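Local coordinates for succinoglycan biosynthesis protein (PDB 2QGM) that is of unproven function but, although named for succinoglycan biosynthesis, belongs to the erythromycin esterase-like family and may be a hydrolase, at residues 95-100 with 302-307; 109-114 with 146-151; 289-294 with 326-331; 386-391 with 398-403. All coordinates share one frame; numbering follows the deposited sequence.

Interaction 1 of 4, residues 95-100 with 302-307; sequences RLVKYL and MVWAHN
Val-97 and Leu-100, one helical turn apart on helix 95-100, press against Met-302 and Trp-304 of strand 302-304 in a wholly apolar contact. The helix runs nearly antiparallel to the strand, at 169°, and the axes come within 10.8 Å.

The first group of contacts is aliphatic and gathers round the selenium of Met-302, a selenomethionine. Leu-100 CD1 lies 3.7 Å from Met-302 CG, the two side chains sliding past each other in opposite directions, and Leu-100 CB reaches Met-302 SE at 4.0 Å. Val-97 CG1 meets the same SE at 3.8 Å. The Met-302 chain is extended to the selenium and then bends (chi3 -77°), turning CE aside, so that SE and CG, not CE, meet the helix. A long, unbranched, polarisable side chain suits this place, because it bridges the gap between strand and helix.

The second group is aliphatic on aromatic. Val-97 CG2 sits at the edge of the Trp-304 indole, near its plane and 4.0 Å from CZ3, crossing at about a right angle. Beta-branched valine serves two partners at once: with CG1 anti to the backbone N (chi1 170°), one methyl goes to Met-302 and the other to Trp-304. The indole's polar end is satisfied elsewhere, NE1 being hydrogen-bonded to Tyr-140 OH.

Around this contact, Phe-109 of strand 108-111 touches both Val-97 and Met-302, while Met-148 and Met-152 of helix 143-157 touch Val-97. Strand 301-304 itself runs between parallel strands 76-79 and 108-111, with helix 87-104 lying over one face of the sheet.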
# COMPACT_ATOMS: atom_id res chain seq x y z
N ARG A 95 13.62 -3.70 3.77
CA ARG A 95 14.44 -4.90 3.67
C ARG A 95 13.68 -5.96 2.87
O ARG A 95 14.24 -6.59 1.97
CB ARG A 95 14.80 -5.44 5.07
CG ARG A 95 15.61 -6.72 5.08
CD ARG A 95 16.11 -7.03 6.49
NE ARG A 95 16.63 -8.39 6.63
CZ ARG A 95 17.78 -8.81 6.12
NH1 ARG A 95 18.57 -7.97 5.44
NH2 ARG A 95 18.15 -10.07 6.28
N LEU A 96 12.40 -6.13 3.17
CA LEU A 96 11.56 -7.10 2.47
C LEU A 96 11.47 -6.78 0.98
O LEU A 96 11.59 -7.67 0.14
CB LEU A 96 10.15 -7.12 3.07
CG LEU A 96 9.69 -8.31 3.92
CD1 LEU A 96 10.88 -9.04 4.53
CD2 LEU A 96 8.72 -7.81 4.99
N VAL A 97 11.26 -5.51 0.65
CA VAL A 97 11.17 -5.08 -0.75
C VAL A 97 12.48 -5.41 -1.46
O VAL A 97 12.49 -6.00 -2.54
CB VAL A 97 10.91 -3.54 -0.84
CG1 VAL A 97 11.07 -3.06 -2.29
CG2 VAL A 97 9.50 -3.22 -0.33
N LYS A 98 13.60 -5.07 -0.83
CA LYS A 98 14.89 -5.35 -1.43
C LYS A 98 15.07 -6.84 -1.71
O LYS A 98 15.60 -7.23 -2.75
CB LYS A 98 16.01 -4.83 -0.52
CG LYS A 98 17.35 -4.73 -1.22
CD LYS A 98 18.39 -4.10 -0.31
CE LYS A 98 19.72 -3.96 -1.02
NZ LYS A 98 20.77 -3.49 -0.08
N TYR A 99 14.63 -7.68 -0.78
CA TYR A 99 14.74 -9.12 -0.96
C TYR A 99 13.87 -9.59 -2.13
O TYR A 99 14.32 -10.35 -2.99
CB TYR A 99 14.32 -9.85 0.32
CG TYR A 99 14.36 -11.35 0.19
CD1 TYR A 99 15.57 -12.04 0.15
CD2 TYR A 99 13.18 -12.09 0.09
CE1 TYR A 99 15.60 -13.43 0.01
CE2 TYR A 99 13.21 -13.47 -0.06
CZ TYR A 99 14.42 -14.14 -0.10
OH TYR A 99 14.44 -15.50 -0.27
N LEU A 100 12.62 -9.12 -2.18
CA LEU A 100 11.72 -9.51 -3.27
C LEU A 100 12.26 -9.09 -4.63
O LEU A 100 12.16 -9.84 -5.61
CB LEU A 100 10.34 -8.86 -3.07
CG LEU A 100 9.49 -9.37 -1.90
CD1 LEU A 100 8.14 -8.69 -1.94
CD2 LEU A 100 9.33 -10.88 -1.97
N MSE A 302 4.43 -5.75 -6.06
CA MSE A 302 4.39 -5.56 -4.62
C MSE A 302 3.41 -4.43 -4.33
O MSE A 302 3.44 -3.39 -4.99
CB MSE A 302 5.77 -5.16 -4.11
CG MSE A 302 6.88 -6.19 -4.34
SE MSE A 302 8.64 -5.40 -4.05
CE MSE A 302 8.75 -4.45 -5.72
N VAL A 303 2.53 -4.64 -3.35
CA VAL A 303 1.58 -3.60 -2.97
C VAL A 303 1.93 -3.16 -1.54
O VAL A 303 1.79 -3.92 -0.58
CB VAL A 303 0.13 -4.12 -3.02
CG1 VAL A 303 -0.84 -3.04 -2.51
CG2 VAL A 303 -0.21 -4.49 -4.45
N TRP A 304 2.41 -1.93 -1.43
CA TRP A 304 2.80 -1.35 -0.15
C TRP A 304 1.65 -0.47 0.33
O TRP A 304 1.30 0.52 -0.33
CB TRP A 304 4.06 -0.51 -0.32
CG TRP A 304 4.51 0.25 0.90
CD1 TRP A 304 3.79 1.18 1.60
CD2 TRP A 304 5.81 0.21 1.51
NE1 TRP A 304 4.57 1.72 2.60
CE2 TRP A 304 5.81 1.14 2.57
CE3 TRP A 304 6.97 -0.53 1.26
CZ2 TRP A 304 6.93 1.36 3.37
CZ3 TRP A 304 8.09 -0.32 2.06
CH2 TRP A 304 8.06 0.62 3.11
N ALA A 305 1.06 -0.81 1.46
CA ALA A 305 -0.06 -0.02 1.98
C ALA A 305 -0.28 -0.39 3.43
O ALA A 305 0.42 -1.23 3.97
CB ALA A 305 -1.31 -0.32 1.16
N HIS A 306 -1.25 0.25 4.06
CA HIS A 306 -1.56 -0.05 5.44
C HIS A 306 -2.16 -1.46 5.50
O HIS A 306 -2.69 -1.95 4.51
CB HIS A 306 -2.59 0.94 5.98
CG HIS A 306 -2.74 0.89 7.47
ND1 HIS A 306 -3.40 -0.13 8.12
CD2 HIS A 306 -2.30 1.73 8.44
CE1 HIS A 306 -3.34 0.07 9.42
NE2 HIS A 306 -2.68 1.20 9.64
N ASN A 307 -2.07 -2.10 6.67
CA ASN A 307 -2.65 -3.43 6.86
C ASN A 307 -4.09 -3.43 6.36
O ASN A 307 -4.54 -4.36 5.71
CB ASN A 307 -2.70 -3.81 8.34
CG ASN A 307 -1.40 -4.39 8.85
OD1 ASN A 307 -0.50 -4.73 8.09
ND2 ASN A 307 -1.31 -4.53 10.18

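Interaction 2 of 4, residues 109-114 with 146-151; sequences FAMEED and IAMIEW
Two selenomethionines, Met-111 and Met-148, reach toward each other tip to tip, their CE methyls 4.0 Å apart. This helix-on-sheet contact of an alpha/beta fold joins strand 109-111 to helix 146-151, and it includes a Met-aromatic interaction. The selenium of Met-148 stands 5.0 Å from the centroid of the Phe-109 ring, 42° off the ring normal, and therefore approaches obliquely. Its methyl comes closer, with Met-148 CE 3.7 Å from Phe-109 CZ.

Met-148 leaves the helix with CG anti to the backbone N (chi1 173°) and bends only at its last torsion, which brings CE against both the Phe-109 ring and the Met-111 methyl. Flexible, polarisable side chains suit a junction where the backbones stay far apart: the nearest CA atoms, those of Phe-109 and Ile-149, are 10.4 Å from each other. Phe-94 and Trp-304 also pack on Met-148, and Phe-167 meets the Phe-109 ring edge-to-face.

Past Met-111 the chain turns a corner through an inverse gamma turn centred on Glu-112. There the carboxylate of Glu-113 folds back on its own chain, OE1 accepting Asp-114 N at 3.0 Å on the anti side, 30° out of the carboxylate plane.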
# COMPACT_ATOMS: atom_id res chain seq x y z
N PHE A 109 6.53 -1.68 -8.05
CA PHE A 109 6.31 -1.24 -6.68
C PHE A 109 5.11 -0.30 -6.69
O PHE A 109 5.22 0.86 -7.08
CB PHE A 109 7.55 -0.53 -6.15
CG PHE A 109 7.43 -0.11 -4.71
CD1 PHE A 109 7.51 -1.06 -3.69
CD2 PHE A 109 7.18 1.22 -4.38
CE1 PHE A 109 7.34 -0.69 -2.35
CE2 PHE A 109 7.01 1.60 -3.05
CZ PHE A 109 7.09 0.65 -2.03
N ALA A 110 3.96 -0.82 -6.25
CA ALA A 110 2.71 -0.06 -6.21
C ALA A 110 2.46 0.40 -4.78
O ALA A 110 2.20 -0.42 -3.89
CB ALA A 110 1.54 -0.92 -6.71
N MSE A 111 2.54 1.71 -4.55
CA MSE A 111 2.39 2.26 -3.21
C MSE A 111 1.10 3.03 -2.99
O MSE A 111 0.53 3.58 -3.93
CB MSE A 111 3.58 3.19 -2.91
CG MSE A 111 3.63 3.75 -1.49
SE MSE A 111 5.08 5.00 -1.22
CE MSE A 111 6.03 4.09 0.16
N GLU A 112 0.64 3.06 -1.74
CA GLU A 112 -0.56 3.78 -1.35
C GLU A 112 -0.11 5.23 -1.27
O GLU A 112 0.18 5.77 -0.20
CB GLU A 112 -1.05 3.28 0.02
CG GLU A 112 -2.37 3.90 0.48
CD GLU A 112 -2.75 3.53 1.91
OE1 GLU A 112 -2.13 2.61 2.50
OE2 GLU A 112 -3.69 4.16 2.45
N GLU A 113 -0.01 5.85 -2.44
CA GLU A 113 0.40 7.25 -2.60
C GLU A 113 -0.32 7.68 -3.87
O GLU A 113 -0.60 6.86 -4.75
CB GLU A 113 1.93 7.31 -2.78
CG GLU A 113 2.50 8.71 -3.07
CD GLU A 113 2.13 9.73 -2.02
OE1 GLU A 113 1.18 10.52 -2.24
OE2 GLU A 113 2.78 9.75 -0.96
N ASP A 114 -0.65 8.97 -3.97
CA ASP A 114 -1.39 9.45 -5.12
C ASP A 114 -0.71 9.24 -6.47
O ASP A 114 0.51 9.35 -6.61
CB ASP A 114 -1.75 10.93 -4.95
CG ASP A 114 -2.63 11.17 -3.72
OD1 ASP A 114 -3.36 10.23 -3.30
OD2 ASP A 114 -2.62 12.30 -3.18
N ILE A 146 12.46 7.30 2.47
CA ILE A 146 13.29 7.95 1.48
C ILE A 146 14.54 7.13 1.20
O ILE A 146 15.03 7.10 0.08
CB ILE A 146 13.66 9.37 1.92
CG1 ILE A 146 12.39 10.21 1.97
CG2 ILE A 146 14.68 9.97 0.97
CD1 ILE A 146 12.56 11.57 2.57
N ALA A 147 15.04 6.43 2.22
CA ALA A 147 16.21 5.59 2.05
C ALA A 147 15.89 4.48 1.06
O ALA A 147 16.74 4.10 0.26
CB ALA A 147 16.64 4.99 3.38
N MSE A 148 14.66 3.98 1.09
CA MSE A 148 14.25 2.92 0.17
C MSE A 148 14.14 3.47 -1.24
O MSE A 148 14.60 2.84 -2.19
CB MSE A 148 12.91 2.31 0.60
CG MSE A 148 12.31 1.31 -0.39
SE MSE A 148 10.62 0.66 0.24
CE MSE A 148 9.58 2.29 0.12
N ILE A 149 13.55 4.65 -1.38
CA ILE A 149 13.40 5.25 -2.69
C ILE A 149 14.77 5.47 -3.33
O ILE A 149 14.94 5.29 -4.53
CB ILE A 149 12.63 6.58 -2.58
CG1 ILE A 149 11.23 6.30 -2.04
CG2 ILE A 149 12.58 7.28 -3.94
CD1 ILE A 149 10.38 7.52 -1.79
N GLU A 150 15.76 5.85 -2.52
CA GLU A 150 17.10 6.05 -3.04
C GLU A 150 17.69 4.73 -3.52
O GLU A 150 18.34 4.68 -4.56
CB GLU A 150 17.99 6.70 -1.98
CG GLU A 150 17.53 8.11 -1.64
CD GLU A 150 18.35 8.72 -0.54
OE1 GLU A 150 18.56 8.03 0.48
OE2 GLU A 150 18.78 9.88 -0.68
N TRP A 151 17.46 3.66 -2.76
CA TRP A 151 17.96 2.35 -3.17
C TRP A 151 17.35 1.96 -4.52
O TRP A 151 18.02 1.41 -5.39
CB TRP A 151 17.60 1.28 -2.14
CG TRP A 151 17.84 -0.09 -2.69
CD1 TRP A 151 19.04 -0.68 -2.92
CD2 TRP A 151 16.84 -0.98 -3.23
NE1 TRP A 151 18.87 -1.88 -3.57
CE2 TRP A 151 17.53 -2.09 -3.77
CE3 TRP A 151 15.44 -0.95 -3.30
CZ2 TRP A 151 16.86 -3.15 -4.38
CZ3 TRP A 151 14.78 -2.01 -3.91
CH2 TRP A 151 15.49 -3.09 -4.44

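Interaction 3 of 4, residues 289-294 with 326-331; sequences HAMWAQ and QFLKER
Met-291 and Arg-331 cross obliquely, and the selenium of Met-291 lies at the edge of the Arg-331 guanidinium, in its plane. The closest approach is to the aliphatic part of the arginine: Met-291 SE is 3.5 Å from Arg-331 CD, and 3.7 Å from NH1. Met-291 is straight as far as the selenium and then bends at chi3 (62°), whereas Arg-331 is extended from CG to NE and passes the selenium with CD before presenting its charged end. Arginine suits this exposed border, since its methylenes can pack on an apolar partner while NH1 forms a salt bridge with Asp-288, one turn of helix before Met-291.

Leu-328 approaches Met-291 differently. The two side chains slide past each other in opposite directions, with Leu-328 CD2 3.9 Å from Met-291 CG. Leu-328 CD2 also reaches Ala-290 CB, at a looser 4.5 Å. Alanine's small side chain lets the branched leucine sit close to the partner helix, and Ala-287, a turn earlier, is touched by both Leu-328 and Arg-331. Burial thus runs from Leu-328 and Ala-290 inside, through Met-291, which also packs on Tyr-76, to the solvent-facing arginine.

Helices 289-294 and 326-331 meet at 47°, their axes 11.5 Å apart at closest. Each lies on a helix that leads into a parallel strand, 301-304 and 336-344 respectively, with strand 76-79 between the two. Helix 324-332 is thus part of a beta-alpha-beta crossover from strand 301-304 to strand 336-344, packed on its neighbour as in other alpha/beta folds.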
# COMPACT_ATOMS: atom_id res chain seq x y z
N HIS A 289 -5.44 -0.40 -10.14
CA HIS A 289 -4.12 0.13 -10.44
C HIS A 289 -3.02 -0.90 -10.21
O HIS A 289 -2.09 -0.99 -11.01
CB HIS A 289 -3.86 1.40 -9.64
CG HIS A 289 -4.52 2.61 -10.22
ND1 HIS A 289 -4.80 3.74 -9.47
CD2 HIS A 289 -4.94 2.88 -11.48
CE1 HIS A 289 -5.37 4.65 -10.25
NE2 HIS A 289 -5.46 4.15 -11.47
N ALA A 290 -3.13 -1.68 -9.14
CA ALA A 290 -2.12 -2.69 -8.86
C ALA A 290 -2.06 -3.73 -9.98
O ALA A 290 -0.98 -4.12 -10.43
CB ALA A 290 -2.43 -3.37 -7.55
N MSE A 291 -3.24 -4.17 -10.43
CA MSE A 291 -3.32 -5.14 -11.51
C MSE A 291 -2.94 -4.53 -12.85
O MSE A 291 -2.41 -5.22 -13.71
CB MSE A 291 -4.73 -5.75 -11.55
CG MSE A 291 -4.94 -6.68 -10.36
SE MSE A 291 -6.64 -7.58 -10.24
CE MSE A 291 -6.55 -8.61 -11.88
N TRP A 292 -3.20 -3.24 -13.02
CA TRP A 292 -2.82 -2.59 -14.26
C TRP A 292 -1.29 -2.64 -14.39
O TRP A 292 -0.75 -2.86 -15.46
CB TRP A 292 -3.28 -1.13 -14.29
CG TRP A 292 -2.61 -0.34 -15.37
CD1 TRP A 292 -2.96 -0.28 -16.69
CD2 TRP A 292 -1.44 0.46 -15.22
NE1 TRP A 292 -2.06 0.51 -17.37
CE2 TRP A 292 -1.12 0.98 -16.49
CE3 TRP A 292 -0.62 0.79 -14.13
CZ2 TRP A 292 -0.01 1.81 -16.71
CZ3 TRP A 292 0.48 1.62 -14.35
CH2 TRP A 292 0.77 2.12 -15.63
N ALA A 293 -0.61 -2.44 -13.27
CA ALA A 293 0.84 -2.45 -13.27
C ALA A 293 1.39 -3.81 -13.68
O ALA A 293 2.33 -3.91 -14.47
CB ALA A 293 1.37 -2.07 -11.90
N GLN A 294 0.79 -4.87 -13.14
CA GLN A 294 1.23 -6.23 -13.43
C GLN A 294 1.00 -6.59 -14.89
O GLN A 294 1.89 -7.11 -15.56
CB GLN A 294 0.48 -7.22 -12.54
CG GLN A 294 0.82 -8.68 -12.82
CD GLN A 294 2.29 -9.00 -12.62
OE1 GLN A 294 2.94 -8.46 -11.72
NE2 GLN A 294 2.81 -9.89 -13.45
N GLN A 326 -9.43 -7.36 -0.44
CA GLN A 326 -10.42 -8.40 -0.69
C GLN A 326 -10.72 -8.52 -2.18
O GLN A 326 -11.03 -9.61 -2.67
CB GLN A 326 -11.70 -8.13 0.12
CG GLN A 326 -12.56 -7.02 -0.39
CD GLN A 326 -13.60 -6.61 0.64
OE1 GLN A 326 -14.14 -7.44 1.37
NE2 GLN A 326 -13.90 -5.32 0.69
N PHE A 327 -10.63 -7.41 -2.91
CA PHE A 327 -10.87 -7.45 -4.35
C PHE A 327 -9.72 -8.15 -5.06
O PHE A 327 -9.94 -8.81 -6.08
CB PHE A 327 -11.03 -6.04 -4.90
CG PHE A 327 -12.23 -5.32 -4.37
CD1 PHE A 327 -12.09 -4.11 -3.71
CD2 PHE A 327 -13.50 -5.89 -4.49
CE1 PHE A 327 -13.20 -3.46 -3.18
CE2 PHE A 327 -14.62 -5.25 -3.96
CZ PHE A 327 -14.47 -4.03 -3.30
N LEU A 328 -8.51 -7.99 -4.54
CA LEU A 328 -7.35 -8.64 -5.12
C LEU A 328 -7.43 -10.14 -4.84
O LEU A 328 -7.10 -10.96 -5.70
CB LEU A 328 -6.05 -8.07 -4.54
CG LEU A 328 -5.69 -6.64 -4.96
CD1 LEU A 328 -4.54 -6.13 -4.10
CD2 LEU A 328 -5.32 -6.63 -6.44
N LYS A 329 -7.87 -10.50 -3.64
CA LYS A 329 -7.98 -11.92 -3.29
C LYS A 329 -9.04 -12.59 -4.16
O LYS A 329 -8.84 -13.71 -4.63
CB LYS A 329 -8.32 -12.09 -1.81
CG LYS A 329 -8.39 -13.55 -1.35
CD LYS A 329 -7.03 -14.24 -1.49
CE LYS A 329 -7.08 -15.67 -0.95
NZ LYS A 329 -5.82 -16.42 -1.21
N GLU A 330 -10.16 -11.90 -4.38
CA GLU A 330 -11.25 -12.43 -5.19
C GLU A 330 -10.84 -12.66 -6.64
O GLU A 330 -11.07 -13.74 -7.21
CB GLU A 330 -12.44 -11.47 -5.19
CG GLU A 330 -13.17 -11.36 -3.86
CD GLU A 330 -14.20 -10.25 -3.85
OE1 GLU A 330 -15.02 -10.18 -4.79
OE2 GLU A 330 -14.19 -9.44 -2.90
N ARG A 331 -10.25 -11.64 -7.23
CA ARG A 331 -9.81 -11.68 -8.62
C ARG A 331 -8.58 -12.55 -8.85
O ARG A 331 -8.46 -13.17 -9.91
CB ARG A 331 -9.45 -10.28 -9.11
CG ARG A 331 -10.54 -9.24 -8.99
CD ARG A 331 -10.00 -7.88 -9.42
NE ARG A 331 -10.96 -6.80 -9.20
CZ ARG A 331 -10.67 -5.52 -9.40
NH1 ARG A 331 -9.46 -5.17 -9.81
NH2 ARG A 331 -11.59 -4.59 -9.18

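Interaction 4 of 4, residues 386-391 with 398-403; sequences FLLDNR and EKWVKA
A buried, mainly apolar contact between Leu-388 and Asn-390, at the end of a sheet strand, and Trp-400 and Val-401 holds helix 398-402 to the strand that precedes it in the chain. Strand 385-389 pairs with 432-439 near one edge of the mixed sheet, and a short loop leads from it into the helix.

At the strand, Leu-388 CD2 reaches the edge of the Trp-400 indole, near its plane, 4.2 Å from CZ3. Trp-400 has CG anti to its backbone N (chi1 175°), which carries the wide ring off the helix to the leucine; Phe-374 meets the same indole in a T-shaped (edge-to-face) pair.

At the strand's end the chains draw nearer, the CA atoms of Asn-390 and Val-401 being 6.7 Å apart. Val-401 CG1 packs at 3.6 Å against Asn-390 OD1, and this contact buries an oxygen that has no partner in the model. The other half of the amide is satisfied, because ND2 donates to Phe-430 O and so helps to fix the rotation of the group. A compact, apolar valine suits this buried place, where Leu-426 and Leu-393 also pack on it.

Next to this contact the chain leaves the strand in an Asx turn: Asp-389 OD1 accepts Arg-391 N at 3.1 Å. The Arg-391 side chain folds back over the turn, its NE donating to Asp-389 OD1 and its NH2 to Asp-389 OD2, each at 3.0 Å. This side-on, bidentate salt bridge reinforces an Asx turn that ends a strand ahead of a short strand-to-helix connection.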
# COMPACT_ATOMS: atom_id res chain seq x y z
N PHE A 386 9.92 -11.86 13.92
CA PHE A 386 9.75 -13.12 13.23
C PHE A 386 8.65 -13.12 12.18
O PHE A 386 7.79 -12.24 12.16
CB PHE A 386 9.48 -14.24 14.24
CG PHE A 386 8.28 -14.00 15.11
CD1 PHE A 386 8.39 -13.23 16.28
CD2 PHE A 386 7.04 -14.56 14.79
CE1 PHE A 386 7.29 -13.03 17.11
CE2 PHE A 386 5.93 -14.37 15.62
CZ PHE A 386 6.06 -13.60 16.78
N LEU A 387 8.72 -14.11 11.30
CA LEU A 387 7.72 -14.30 10.26
C LEU A 387 6.87 -15.45 10.73
O LEU A 387 7.36 -16.37 11.38
CB LEU A 387 8.37 -14.72 8.94
CG LEU A 387 9.33 -13.75 8.26
CD1 LEU A 387 10.11 -14.47 7.18
CD2 LEU A 387 8.54 -12.60 7.68
N LEU A 388 5.58 -15.40 10.39
CA LEU A 388 4.67 -16.47 10.77
C LEU A 388 3.73 -16.72 9.59
O LEU A 388 3.00 -15.83 9.18
CB LEU A 388 3.87 -16.08 12.01
CG LEU A 388 3.03 -17.21 12.60
CD1 LEU A 388 3.98 -18.30 13.06
CD2 LEU A 388 2.16 -16.72 13.76
N ASP A 389 3.76 -17.94 9.04
CA ASP A 389 2.88 -18.30 7.92
C ASP A 389 1.61 -18.86 8.55
O ASP A 389 1.57 -20.02 8.95
CB ASP A 389 3.54 -19.37 7.02
CG ASP A 389 2.73 -19.65 5.75
OD1 ASP A 389 1.52 -19.38 5.72
OD2 ASP A 389 3.33 -20.17 4.78
N ASN A 390 0.57 -18.05 8.63
CA ASN A 390 -0.67 -18.47 9.26
C ASN A 390 -1.43 -19.57 8.51
O ASN A 390 -2.22 -20.30 9.11
CB ASN A 390 -1.61 -17.27 9.49
CG ASN A 390 -0.94 -16.13 10.25
OD1 ASN A 390 -0.23 -16.34 11.23
ND2 ASN A 390 -1.19 -14.90 9.79
N ARG A 391 -1.17 -19.70 7.22
CA ARG A 391 -1.85 -20.69 6.39
C ARG A 391 -1.50 -22.15 6.69
O ARG A 391 -2.33 -23.03 6.51
CB ARG A 391 -1.56 -20.44 4.91
CG ARG A 391 -1.83 -19.02 4.46
CD ARG A 391 -1.25 -18.81 3.08
NE ARG A 391 0.19 -19.01 3.09
CZ ARG A 391 0.97 -18.94 2.03
NH1 ARG A 391 0.45 -18.67 0.84
NH2 ARG A 391 2.28 -19.13 2.15
N GLU A 398 -2.51 -22.79 15.32
CA GLU A 398 -3.49 -22.81 14.24
C GLU A 398 -4.87 -22.42 14.73
O GLU A 398 -5.57 -21.64 14.08
CB GLU A 398 -3.54 -24.21 13.62
CG GLU A 398 -4.81 -24.50 12.84
CD GLU A 398 -4.78 -25.86 12.17
OE1 GLU A 398 -4.32 -26.82 12.81
OE2 GLU A 398 -5.23 -25.96 11.01
N LYS A 399 -5.28 -22.98 15.86
CA LYS A 399 -6.58 -22.69 16.42
C LYS A 399 -6.61 -21.21 16.80
O LYS A 399 -7.64 -20.54 16.69
CB LYS A 399 -6.81 -23.57 17.66
CG LYS A 399 -8.25 -23.68 18.11
CD LYS A 399 -8.35 -24.64 19.30
CE LYS A 399 -9.79 -24.79 19.76
NZ LYS A 399 -10.37 -23.47 20.14
N TRP A 400 -5.46 -20.71 17.23
CA TRP A 400 -5.30 -19.33 17.64
C TRP A 400 -5.53 -18.30 16.53
O TRP A 400 -6.31 -17.37 16.69
CB TRP A 400 -3.91 -19.14 18.26
CG TRP A 400 -3.56 -17.73 18.63
CD1 TRP A 400 -4.08 -16.99 19.66
CD2 TRP A 400 -2.58 -16.90 18.00
NE1 TRP A 400 -3.49 -15.75 19.70
CE2 TRP A 400 -2.56 -15.67 18.69
CE3 TRP A 400 -1.72 -17.08 16.91
CZ2 TRP A 400 -1.71 -14.62 18.33
CZ3 TRP A 400 -0.87 -16.03 16.55
CH2 TRP A 400 -0.87 -14.82 17.26
N VAL A 401 -4.85 -18.47 15.39
CA VAL A 401 -5.01 -17.51 14.29
C VAL A 401 -6.40 -17.53 13.65
O VAL A 401 -6.82 -16.54 13.05
CB VAL A 401 -3.98 -17.75 13.17
CG1 VAL A 401 -2.57 -17.48 13.68
CG2 VAL A 401 -4.10 -19.17 12.65
N LYS A 402 -7.10 -18.65 13.79
CA LYS A 402 -8.44 -18.80 13.23
C LYS A 402 -9.52 -18.28 14.17
O LYS A 402 -10.68 -18.11 13.77
CB LYS A 402 -8.72 -20.27 12.89
CG LYS A 402 -7.95 -20.79 11.68
CD LYS A 402 -8.22 -22.27 11.46
CE LYS A 402 -7.55 -22.78 10.19
NZ LYS A 402 -8.14 -22.17 8.96
N ALA A 403 -9.15 -18.04 15.42
CA ALA A 403 -10.09 -17.54 16.42
C ALA A 403 -10.22 -16.02 16.32
O ALA A 403 -9.38 -15.36 15.71
CB ALA A 403 -9.61 -17.93 17.81

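Overall arrangement
Interactions 1 and 2 form one continuous apolar layer, their centres about 10 Å apart. Their strands are parallel neighbours, joined by probable hydrogen bonds such as Trp-304 N to Ala-110 O at 2.9 Å. Interaction 3 lies across the sheet: Val-303, which alternates with Met-302 and Trp-304, places CG2 4.0 Å from Ala-290 CB, so strand 301-304 has helices on both faces. Interaction 4 is more remote, its centre about 20 Å from that of interaction 1, toward the other edge of the same sheet. No ligand is present and the four contacts themselves are packing, but the strand ends beyond interactions 1 and 2 bring Glu-112 and His-306 together, where a site could lie.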